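Local coordinates for MutT/nudix family protein (Enterococcus faecalis, PDB 2FML), which is of unknown function but, as a Nudix-family protein, probably hydrolyses or recognises a nucleoside-diphosphate-linked metabolite, perhaps in regulation through a winged-helix DNA-binding domain, at residues Ala21-Leu24 with Thr25-Gln29; Phe78-Arg81 with Asn82-Thr85; Asp87-Leu90 with Arg91-Glu95. All blocks are in the same frame, centred on the assembly; numbering follows the deposited sequence.

Interaction 1 of 3, residues Ala21-Leu24 with Thr25-Gln29; sequences AEFL and TWYHQ
Successive i to i+4 backbone bonds, Thr-25 N to Ala-21 O (3.1 Å), Trp-26 N to Glu-22 O (2.8 Å) and Tyr-27 N to Phe-23 O (2.8 Å), wind residues 21-24 directly into 25-29. They belong to helix 20-27, the second helix of an N-terminal helical pair that also includes helix 7-16. Side chains three and four residues apart consequently come together on one flank, here Phe-23, Trp-26 and Tyr-27. Phe-23 and Tyr-27 run alongside one another in the same direction. Each holds CG anti to its own backbone N (chi1 170° for Phe-23), which sends both rings off the same flank, with Tyr-27 CB over one face of Phe-23, 4.1 Å from the centroid, in a CH-pi contact. The two rings themselves meet obliquely, with planes at 40°, and Phe-23 CZ comes 3.6 Å from Tyr-27 CD1. Trp-26 joins at Phe-23 CE2 through CZ3, also at a slant. Its indole is anchored on helix 7-16, where NE1 bonds to Glu-10 and the ring stacks on Tyr-14. The second subunit packs against the other side chains, setting His-66 on Phe-23 and Arg-120 on Tyr-27. On another flank a water donates to Ala-21 O and also meets Thr-25 OG1, joining consecutive turns. Leu-24 O receives two nitrogens of His-28: the backbone N, in a bond of 161° at the hydrogen, and ring ND1, 3.0 Å away, in a weak and bent one, while NE2 goes weakly to Arg-120 O of the second subunit.

Interaction 2 of 3, residues Phe78-Arg81 with Asn82-Thr85; sequences FVNR and NEST
Glu-83 lays its side chain across Asn-80, with OE1 3.4 Å from Asn-80 CB and the carboxylate and amide planes 26° apart. Its chi2 is nearly straight (-170°), and this extension carries the carboxylate back to the start of the loop, where OE1 takes the N-H of Asn-80 at 3.0 Å in an almost linear bond. The hydrogen arrives on the anti side of the oxygen, 18° out of the carboxylate plane. A weak return bond from Glu-83 N to Asn-80 O closes a type I beta turn over residues 80-83, so both ends of the turn are tied to each other. This is the loop that opens the Nudix box, the loop-helix-loop signature of the family, running from strand 72-78 to helix 85-97. The same OE1 also pairs with Arg-91 and weakly with Ser-88 on that helix, giving the buried oxygen several partners. Further round, Val-79 CG1 meets Thr-85 CG2 at 3.9 Å, a methyl-to-methyl touch between obliquely set side chains beside strand 39-50. Ser-84 stands at the N-cap and its OG holds Asp-87 N. Thr-85 N donates to Ser-113 OG of the second subunit, and Arg-81 NH1 donates to Pro-115 O of that same neighbour.

Interaction 3 of 3, residues Asp87-Leu90 with Arg91-Glu95; sequences DSVL and RETKE
Backbone bonds come first: Asp-87 O accepts Arg-91 N at 3.1 Å, Ser-88 O accepts Glu-92 N at 2.8 Å, and Leu-90 O accepts Lys-94 N at 3.2 Å, the regular i to i+4 pattern of helix 85-97. Side chain to backbone, Thr-93 doubles this pattern. Its OG1 is swung beside its own backbone N (chi1 -59°), close enough to give a hydrogen to Val-89 O at 2.6 Å, while Thr-93 N donates to the same oxygen at 3.0 Å. The buried hydroxyl thus has a partner in its own helix. The two donors approach from opposite faces of the carbonyl plane. This helix is the central element of the Nudix box, which in Nudix hydrolases usually carries acidic residues of the metal site. Ionic contacts gather on Arg-91, whose chain bends at chi3 (92°). The bend folds the guanidinium back toward Ser-88, whose O lies at a distance over one face. NH1 merely approaches Ser-88 OG (3.6 Å); both turn to Glu-83 OE1 of the preceding loop, OG weakly. NH2 forms a salt bridge with Glu-95 OE1 at 3.2 Å, although the Glu-95 chain is less surely placed; its pairing with Glu-92 OE2 is too short to trust. Apolar packing occupies other flanks: Val-89 rests on Val-42 and Met-44 of strand 39-50, and Leu-90 on Ile-106 of strand 106-112.

Along the chain the three interactions follow in series, without overlap. Interactions 2 and 3 are neighbours within the Nudix domain, in contact across the start of helix 85-97, their centres about 10 Å apart: the loop after strand 72-78 leads into that helix, and the Glu-83 to Arg-91 salt bridge, with OE1 to NH1 at 2.9 Å, fastens the loop to it. Interaction 1 is remote, in the N-terminal helices, its centre about 23 Å from that of interaction 2 and about 33 Å from that of interaction 3. Yet interactions 1 and 2 both meet the second subunit, where Phe-78 packs on Tyr-27 of the neighbouring chain. Dimer assembly therefore brings the N-terminal helices of one subunit against the Nudix-box loop of the other.

Interaction 1 of 3, residues Ala21-Leu24 with Thr25-Gln29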
ATOM      1  N   ALA A  21      29.847   7.291  -8.503  1.00 51.14           N
ATOM      2  CA  ALA A  21      30.946   7.238  -9.451  1.00 52.43           C
ATOM      3  C   ALA A  21      31.683   5.935  -9.536  1.00 51.78           C
ATOM      4  O   ALA A  21      31.250   5.036 -10.254  1.00 51.19           O
ATOM      5  CB  ALA A  21      31.857   8.483  -9.540  1.00 52.78           C
ATOM      6  N   GLU A  22      32.785   5.821  -8.807  1.00 52.32           N
ATOM      7  CA  GLU A  22      33.616   4.653  -9.000  1.00 53.03           C
ATOM      8  C   GLU A  22      33.011   3.431  -8.383  1.00 53.12           C
ATOM      9  O   GLU A  22      33.150   2.331  -8.985  1.00 53.49           O
ATOM     10  CB  GLU A  22      35.073   4.881  -8.650  1.00 54.77           C
ATOM     11  CG  GLU A  22      35.377   5.367  -7.287  1.00 61.07           C
ATOM     12  CD  GLU A  22      36.642   6.250  -7.246  1.00 67.79           C
ATOM     13  OE1 GLU A  22      36.762   7.140  -8.121  1.00 71.06           O
ATOM     14  OE2 GLU A  22      37.498   6.081  -6.333  1.00 69.32           O
ATOM     15  N   PHE A  23      32.287   3.605  -7.244  1.00 51.55           N
ATOM     16  CA  PHE A  23      31.555   2.500  -6.598  1.00 49.57           C
ATOM     17  C   PHE A  23      30.851   1.793  -7.727  1.00 49.19           C
ATOM     18  O   PHE A  23      30.883   0.579  -7.810  1.00 49.24           O
ATOM     19  CB  PHE A  23      30.594   2.874  -5.490  1.00 48.14           C
ATOM     20  CG  PHE A  23      29.757   1.709  -5.097  1.00 47.64           C
ATOM     21  CD1 PHE A  23      28.387   1.676  -5.408  1.00 46.81           C
ATOM     22  CD2 PHE A  23      30.355   0.557  -4.495  1.00 46.38           C
ATOM     23  CE1 PHE A  23      27.643   0.542  -5.109  1.00 44.41           C
ATOM     24  CE2 PHE A  23      29.576  -0.571  -4.166  1.00 48.01           C
ATOM     25  CZ  PHE A  23      28.221  -0.560  -4.446  1.00 46.50           C
ATOM     26  N   LEU A  24      30.115   2.516  -8.555  1.00 49.30           N
ATOM     27  CA  LEU A  24      28.914   2.080  -9.161  1.00 49.68           C
ATOM     28  C   LEU A  24      29.566   1.500 -10.470  1.00 50.22           C
ATOM     29  O   LEU A  24      29.118   0.509 -11.019  1.00 51.41           O
ATOM     30  CB  LEU A  24      28.050   3.250  -9.576  1.00 48.89           C
ATOM     31  CG  LEU A  24      26.923   3.570  -8.569  1.00 46.01           C
ATOM     32  CD1 LEU A  24      26.046   4.623  -9.229  1.00 38.89           C
ATOM     33  CD2 LEU A  24      26.160   2.313  -8.211  1.00 41.19           C
ATOM     34  N   THR A  25      30.665   2.119 -10.958  1.00 50.38           N
ATOM     35  CA  THR A  25      31.397   1.612 -12.141  1.00 50.71           C
ATOM     36  C   THR A  25      31.996   0.236 -11.839  1.00 50.29           C
ATOM     37  O   THR A  25      31.912  -0.700 -12.673  1.00 51.32           O
ATOM     38  CB  THR A  25      32.499   2.607 -12.710  1.00 50.83           C
ATOM     39  OG1 THR A  25      31.880   3.790 -13.238  1.00 53.34           O
ATOM     40  CG2 THR A  25      33.366   1.962 -13.882  1.00 51.41           C
ATOM     41  N   TRP A  26      32.595   0.126 -10.657  1.00 50.16           N
ATOM     42  CA  TRP A  26      33.163  -1.130 -10.173  1.00 50.07           C
ATOM     43  C   TRP A  26      32.037  -2.161  -9.947  1.00 49.92           C
ATOM     44  O   TRP A  26      32.071  -3.284 -10.465  1.00 51.65           O
ATOM     45  CB  TRP A  26      33.977  -0.898  -8.904  1.00 48.05           C
ATOM     46  CG  TRP A  26      34.422  -2.204  -8.191  1.00 48.51           C
ATOM     47  CD1 TRP A  26      35.561  -2.922  -8.436  1.00 46.95           C
ATOM     48  CD2 TRP A  26      33.752  -2.876  -7.102  1.00 47.17           C
ATOM     49  NE1 TRP A  26      35.623  -4.003  -7.609  1.00 48.11           N
ATOM     50  CE2 TRP A  26      34.542  -3.984  -6.755  1.00 48.33           C
ATOM     51  CE3 TRP A  26      32.546  -2.656  -6.409  1.00 42.79           C
ATOM     52  CZ2 TRP A  26      34.168  -4.886  -5.742  1.00 45.19           C
ATOM     53  CZ3 TRP A  26      32.169  -3.562  -5.402  1.00 45.66           C
ATOM     54  CH2 TRP A  26      32.994  -4.670  -5.091  1.00 46.42           C
ATOM     55  N   TYR A  27      30.994  -1.742  -9.281  1.00 49.40           N
ATOM     56  CA  TYR A  27      29.916  -2.657  -8.918  1.00 49.41           C
ATOM     57  C   TYR A  27      29.292  -3.397 -10.103  1.00 49.55           C
ATOM     58  O   TYR A  27      29.070  -4.591 -10.018  1.00 49.92           O
ATOM     59  CB  TYR A  27      28.803  -1.934  -8.090  1.00 47.70           C
ATOM     60  CG  TYR A  27      27.714  -2.863  -7.656  1.00 47.58           C
ATOM     61  CD1 TYR A  27      27.799  -3.541  -6.422  1.00 48.51           C
ATOM     62  CD2 TYR A  27      26.622  -3.147  -8.487  1.00 44.60           C
ATOM     63  CE1 TYR A  27      26.762  -4.393  -5.981  1.00 45.58           C
ATOM     64  CE2 TYR A  27      25.616  -4.045  -8.064  1.00 45.24           C
ATOM     65  CZ  TYR A  27      25.699  -4.654  -6.805  1.00 45.44           C
ATOM     66  OH  TYR A  27      24.682  -5.514  -6.326  1.00 48.55           O
ATOM     67  N   HIS A  28      28.995  -2.694 -11.191  1.00 50.62           N
ATOM     68  CA  HIS A  28      28.312  -3.284 -12.355  1.00 51.00           C
ATOM     69  C   HIS A  28      29.092  -4.282 -13.195  1.00 51.95           C
ATOM     70  O   HIS A  28      28.505  -4.998 -14.068  1.00 52.16           O
ATOM     71  CB  HIS A  28      27.647  -2.187 -13.196  1.00 51.53           C
ATOM     72  CG  HIS A  28      26.429  -1.605 -12.512  1.00 53.41           C
ATOM     73  ND1 HIS A  28      26.376  -0.315 -12.038  1.00 57.61           N
ATOM     74  CD2 HIS A  28      25.235  -2.163 -12.192  1.00 52.57           C
ATOM     75  CE1 HIS A  28      25.199  -0.089 -11.487  1.00 56.74           C
ATOM     76  NE2 HIS A  28      24.491  -1.202 -11.560  1.00 58.13           N
ATOM     77  N   GLN A  29      30.394  -4.358 -12.912  1.00 51.30           N
ATOM     78  CA  GLN A  29      31.306  -5.269 -13.553  1.00 50.63           C
ATOM     79  C   GLN A  29      31.579  -6.538 -12.722  1.00 51.18           C
ATOM     80  O   GLN A  29      32.248  -7.497 -13.181  1.00 51.88           O
ATOM     81  CB  GLN A  29      32.605  -4.527 -13.906  1.00 50.03           C
ATOM     82  CG  GLN A  29      32.378  -3.554 -15.137  1.00 50.99           C
ATOM     83  CD  GLN A  29      31.849  -4.234 -16.446  1.00 51.50           C
ATOM     84  OE1 GLN A  29      30.643  -4.345 -16.682  1.00 52.63           O
ATOM     85  NE2 GLN A  29      32.776  -4.692 -17.288  1.00 54.23           N
TER
HETATM   86  O   HOH W   1      29.304   5.399 -12.415  1.00 48.43           O

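Interaction 2 of 3, residues Phe78-Arg81 with Asn82-Thr85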
ATOM      1  N   PHE A  78       2.762  -8.079 -16.311  1.00 57.08           N
ATOM      2  CA  PHE A  78       4.138  -8.048 -15.841  1.00 56.84           C
ATOM      3  C   PHE A  78       4.731  -6.647 -15.929  1.00 54.98           C
ATOM      4  O   PHE A  78       4.611  -5.970 -16.925  1.00 52.33           O
ATOM      5  CB  PHE A  78       4.970  -9.092 -16.625  1.00 55.70           C
ATOM      6  CG  PHE A  78       4.662 -10.492 -16.201  1.00 60.47           C
ATOM      7  CD1 PHE A  78       5.372 -11.094 -15.147  1.00 63.38           C
ATOM      8  CD2 PHE A  78       3.611 -11.202 -16.778  1.00 66.78           C
ATOM      9  CE1 PHE A  78       5.063 -12.419 -14.661  1.00 60.67           C
ATOM     10  CE2 PHE A  78       3.286 -12.527 -16.313  1.00 67.65           C
ATOM     11  CZ  PHE A  78       4.032 -13.124 -15.231  1.00 61.51           C
ATOM     12  N   VAL A  79       5.361  -6.209 -14.849  1.00 55.52           N
ATOM     13  CA  VAL A  79       6.114  -4.987 -14.950  1.00 54.43           C
ATOM     14  C   VAL A  79       7.475  -5.214 -15.582  1.00 54.92           C
ATOM     15  O   VAL A  79       8.175  -6.157 -15.222  1.00 54.09           O
ATOM     16  CB  VAL A  79       6.108  -4.051 -13.679  1.00 55.26           C
ATOM     17  CG1 VAL A  79       5.016  -4.352 -12.577  1.00 50.32           C
ATOM     18  CG2 VAL A  79       7.483  -3.597 -13.229  1.00 56.18           C
ATOM     19  N   ASN A  80       7.845  -4.305 -16.478  1.00 54.82           N
ATOM     20  CA  ASN A  80       9.137  -4.320 -17.148  1.00 55.17           C
ATOM     21  C   ASN A  80      10.187  -3.607 -16.269  1.00 55.03           C
ATOM     22  O   ASN A  80       9.865  -2.596 -15.592  1.00 52.13           O
ATOM     23  CB  ASN A  80       9.007  -3.511 -18.458  1.00 56.72           C
ATOM     24  CG  ASN A  80       8.077  -4.173 -19.513  1.00 59.82           C
ATOM     25  OD1 ASN A  80       7.623  -3.480 -20.428  1.00 67.20           O
ATOM     26  ND2 ASN A  80       7.857  -5.476 -19.433  1.00 58.79           N
ATOM     27  N   ARG A  81      11.436  -4.101 -16.323  1.00 54.07           N
ATOM     28  CA  ARG A  81      12.577  -3.497 -15.587  1.00 54.83           C
ATOM     29  C   ARG A  81      12.732  -1.938 -15.631  1.00 54.60           C
ATOM     30  O   ARG A  81      13.130  -1.313 -14.638  1.00 54.97           O
ATOM     31  CB  ARG A  81      13.912  -4.158 -16.006  1.00 55.84           C
ATOM     32  CG  ARG A  81      15.043  -3.940 -14.988  1.00 54.65           C
ATOM     33  CD  ARG A  81      15.819  -2.772 -15.432  1.00 58.71           C
ATOM     34  NE  ARG A  81      16.909  -2.403 -14.536  1.00 57.98           N
ATOM     35  CZ  ARG A  81      16.824  -1.599 -13.481  1.00 54.78           C
ATOM     36  NH1 ARG A  81      15.658  -1.050 -13.068  1.00 51.06           N
ATOM     37  NH2 ARG A  81      17.947  -1.369 -12.819  1.00 54.91           N
ATOM     38  N   ASN A  82      12.435  -1.337 -16.766  1.00 53.55           N
ATOM     39  CA  ASN A  82      12.568   0.109 -16.913  1.00 54.17           C
ATOM     40  C   ASN A  82      11.283   0.958 -16.572  1.00 53.21           C
ATOM     41  O   ASN A  82      11.167   2.098 -17.016  1.00 52.88           O
ATOM     42  CB  ASN A  82      13.096   0.434 -18.337  1.00 52.74           C
ATOM     43  CG  ASN A  82      12.012   0.210 -19.434  1.00 58.48           C
ATOM     44  OD1 ASN A  82      10.872  -0.215 -19.125  1.00 62.00           O
ATOM     45  ND2 ASN A  82      12.357   0.501 -20.713  1.00 58.88           N
ATOM     46  N   GLU A  83      10.358   0.395 -15.789  1.00 53.14           N
ATOM     47  CA  GLU A  83       9.035   0.961 -15.525  1.00 53.40           C
ATOM     48  C   GLU A  83       8.738   0.858 -14.008  1.00 52.44           C
ATOM     49  O   GLU A  83       9.008  -0.169 -13.405  1.00 50.76           O
ATOM     50  CB  GLU A  83       7.979  -0.012 -16.051  1.00 53.92           C
ATOM     51  CG  GLU A  83       7.492   0.210 -17.413  1.00 57.62           C
ATOM     52  CD  GLU A  83       6.289  -0.675 -17.706  1.00 59.82           C
ATOM     53  OE1 GLU A  83       6.224  -1.871 -17.264  1.00 56.35           O
ATOM     54  OE2 GLU A  83       5.418  -0.140 -18.419  1.00 64.05           O
ATOM     55  N   SER A  84       8.097   1.871 -13.436  1.00 52.08           N
ATOM     56  CA  SER A  84       7.565   1.762 -12.076  1.00 52.60           C
ATOM     57  C   SER A  84       6.291   0.994 -12.258  1.00 52.88           C
ATOM     58  O   SER A  84       5.818   0.845 -13.402  1.00 52.34           O
ATOM     59  CB  SER A  84       7.278   3.148 -11.518  1.00 51.52           C
ATOM     60  OG  SER A  84       6.336   3.748 -12.361  1.00 52.13           O
ATOM     61  N   THR A  85       5.729   0.520 -11.136  1.00 53.38           N
ATOM     62  CA  THR A  85       4.457  -0.152 -11.162  1.00 51.03           C
ATOM     63  C   THR A  85       3.335   0.759 -11.641  1.00 51.26           C
ATOM     64  O   THR A  85       2.429   0.276 -12.321  1.00 51.95           O
ATOM     65  CB  THR A  85       4.076  -0.832  -9.821  1.00 51.06           C
ATOM     66  OG1 THR A  85       3.978   0.142  -8.773  1.00 50.87           O
ATOM     67  CG2 THR A  85       5.059  -1.964  -9.451  1.00 51.40           C
TER

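Interaction 3 of 3, residues Asp87-Leu90 with Arg91-Glu95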
ATOM      1  N   ASP A  87       3.573   3.295 -13.925  1.00 55.16           N
ATOM      2  CA  ASP A  87       3.729   3.292 -15.390  1.00 56.26           C
ATOM      3  C   ASP A  87       3.149   1.994 -15.982  1.00 56.64           C
ATOM      4  O   ASP A  87       2.413   1.996 -16.979  1.00 54.99           O
ATOM      5  CB  ASP A  87       5.225   3.261 -15.709  1.00 56.55           C
ATOM      6  CG  ASP A  87       5.912   4.585 -15.480  1.00 60.44           C
ATOM      7  OD1 ASP A  87       5.210   5.623 -15.346  1.00 59.54           O
ATOM      8  OD2 ASP A  87       7.182   4.582 -15.488  1.00 64.01           O
ATOM      9  N   SER A  88       3.514   0.889 -15.344  1.00 56.32           N
ATOM     10  CA  SER A  88       3.191  -0.429 -15.853  1.00 58.00           C
ATOM     11  C   SER A  88       1.642  -0.670 -15.826  1.00 57.32           C
ATOM     12  O   SER A  88       1.037  -1.208 -16.799  1.00 57.30           O
ATOM     13  CB  SER A  88       3.995  -1.488 -15.036  1.00 57.09           C
ATOM     14  OG  SER A  88       3.782  -2.801 -15.548  1.00 62.13           O
ATOM     15  N   VAL A  89       0.996  -0.274 -14.734  1.00 56.53           N
ATOM     16  CA  VAL A  89      -0.456  -0.555 -14.607  1.00 55.54           C
ATOM     17  C   VAL A  89      -1.273   0.261 -15.611  1.00 56.81           C
ATOM     18  O   VAL A  89      -2.278  -0.223 -16.146  1.00 57.34           O
ATOM     19  CB  VAL A  89      -1.004  -0.449 -13.143  1.00 54.97           C
ATOM     20  CG1 VAL A  89      -1.183   1.031 -12.687  1.00 49.55           C
ATOM     21  CG2 VAL A  89      -2.303  -1.275 -13.023  1.00 56.09           C
ATOM     22  N   LEU A  90      -0.816   1.480 -15.887  1.00 56.28           N
ATOM     23  CA  LEU A  90      -1.409   2.297 -16.912  1.00 58.06           C
ATOM     24  C   LEU A  90      -1.230   1.783 -18.336  1.00 57.44           C
ATOM     25  O   LEU A  90      -2.144   1.888 -19.124  1.00 56.60           O
ATOM     26  CB  LEU A  90      -0.895   3.752 -16.837  1.00 59.41           C
ATOM     27  CG  LEU A  90      -0.934   4.621 -15.561  1.00 61.10           C
ATOM     28  CD1 LEU A  90      -0.321   6.013 -15.927  1.00 60.62           C
ATOM     29  CD2 LEU A  90      -2.289   4.727 -15.011  1.00 60.25           C
ATOM     30  N   ARG A  91      -0.039   1.274 -18.647  1.00 57.89           N
ATOM     31  CA  ARG A  91       0.285   0.616 -19.929  1.00 58.66           C
ATOM     32  C   ARG A  91      -0.523  -0.699 -20.124  1.00 58.53           C
ATOM     33  O   ARG A  91      -1.104  -0.918 -21.193  1.00 58.87           O
ATOM     34  CB  ARG A  91       1.770   0.287 -19.911  1.00 59.37           C
ATOM     35  CG  ARG A  91       2.471   0.031 -21.240  1.00 61.35           C
ATOM     36  CD  ARG A  91       3.719  -0.729 -20.928  1.00 63.80           C
ATOM     37  NE  ARG A  91       3.336  -2.103 -21.032  1.00 66.50           N
ATOM     38  CZ  ARG A  91       3.562  -3.092 -20.199  1.00 64.04           C
ATOM     39  NH1 ARG A  91       4.237  -2.990 -19.067  1.00 68.97           N
ATOM     40  NH2 ARG A  91       3.070  -4.232 -20.556  1.00 65.79           N
ATOM     41  N   GLU A  92      -0.559  -1.552 -19.106  1.00 57.80           N
ATOM     42  CA  GLU A  92      -1.339  -2.817 -19.136  1.00 58.01           C
ATOM     43  C   GLU A  92      -2.832  -2.638 -19.248  1.00 57.60           C
ATOM     44  O   GLU A  92      -3.491  -3.394 -19.947  1.00 58.67           O
ATOM     45  CB  GLU A  92      -1.017  -3.702 -17.950  1.00 57.93           C
ATOM     46  CG  GLU A  92       0.379  -4.299 -18.033  1.00 61.45           C
ATOM     47  CD  GLU A  92       0.525  -5.437 -19.088  1.00 64.27           C
ATOM     48  OE1 GLU A  92      -0.483  -6.020 -19.563  1.00 68.56           O
ATOM     49  OE2 GLU A  92       1.681  -5.784 -19.403  1.00 65.83           O
ATOM     50  N   THR A  93      -3.357  -1.605 -18.604  1.00 57.33           N
ATOM     51  CA  THR A  93      -4.783  -1.309 -18.666  1.00 57.09           C
ATOM     52  C   THR A  93      -5.153  -0.838 -20.067  1.00 56.91           C
ATOM     53  O   THR A  93      -6.140  -1.303 -20.636  1.00 57.27           O
ATOM     54  CB  THR A  93      -5.193  -0.262 -17.611  1.00 57.16           C
ATOM     55  OG1 THR A  93      -4.856  -0.769 -16.326  1.00 58.09           O
ATOM     56  CG2 THR A  93      -6.730   0.149 -17.710  1.00 56.89           C
ATOM     57  N   LYS A  94      -4.354   0.053 -20.634  1.00 56.35           N
ATOM     58  CA  LYS A  94      -4.551   0.441 -22.016  1.00 55.95           C
ATOM     59  C   LYS A  94      -4.422  -0.719 -23.018  1.00 56.50           C
ATOM     60  O   LYS A  94      -5.275  -0.861 -23.882  1.00 54.87           O
ATOM     61  CB  LYS A  94      -3.646   1.607 -22.405  1.00 55.68           C
ATOM     62  CG  LYS A  94      -4.102   2.244 -23.692  1.00 56.37           C
ATOM     63  CD  LYS A  94      -3.087   3.219 -24.242  1.00 56.26           C
ATOM     64  CE  LYS A  94      -3.489   3.642 -25.667  1.00 55.95           C
ATOM     65  NZ  LYS A  94      -2.364   4.456 -26.217  1.00 59.25           N
ATOM     66  N   GLU A  95      -3.369  -1.547 -22.904  1.00 58.24           N
ATOM     67  CA  GLU A  95      -3.115  -2.637 -23.886  1.00 59.75           C
ATOM     68  C   GLU A  95      -4.250  -3.646 -23.835  1.00 59.56           C
ATOM     69  O   GLU A  95      -4.695  -4.114 -24.915  1.00 59.48           O
ATOM     70  CB  GLU A  95      -1.774  -3.375 -23.643  1.00 60.16           C
ATOM     71  CG  GLU A  95      -0.560  -2.436 -23.332  1.00 64.21           C
ATOM     72  CD  GLU A  95       0.868  -2.929 -23.741  1.00 63.41           C
ATOM     73  OE1 GLU A  95       1.280  -4.014 -23.245  1.00 67.15           O
ATOM     74  OE2 GLU A  95       1.568  -2.175 -24.499  1.00 62.84           O
TER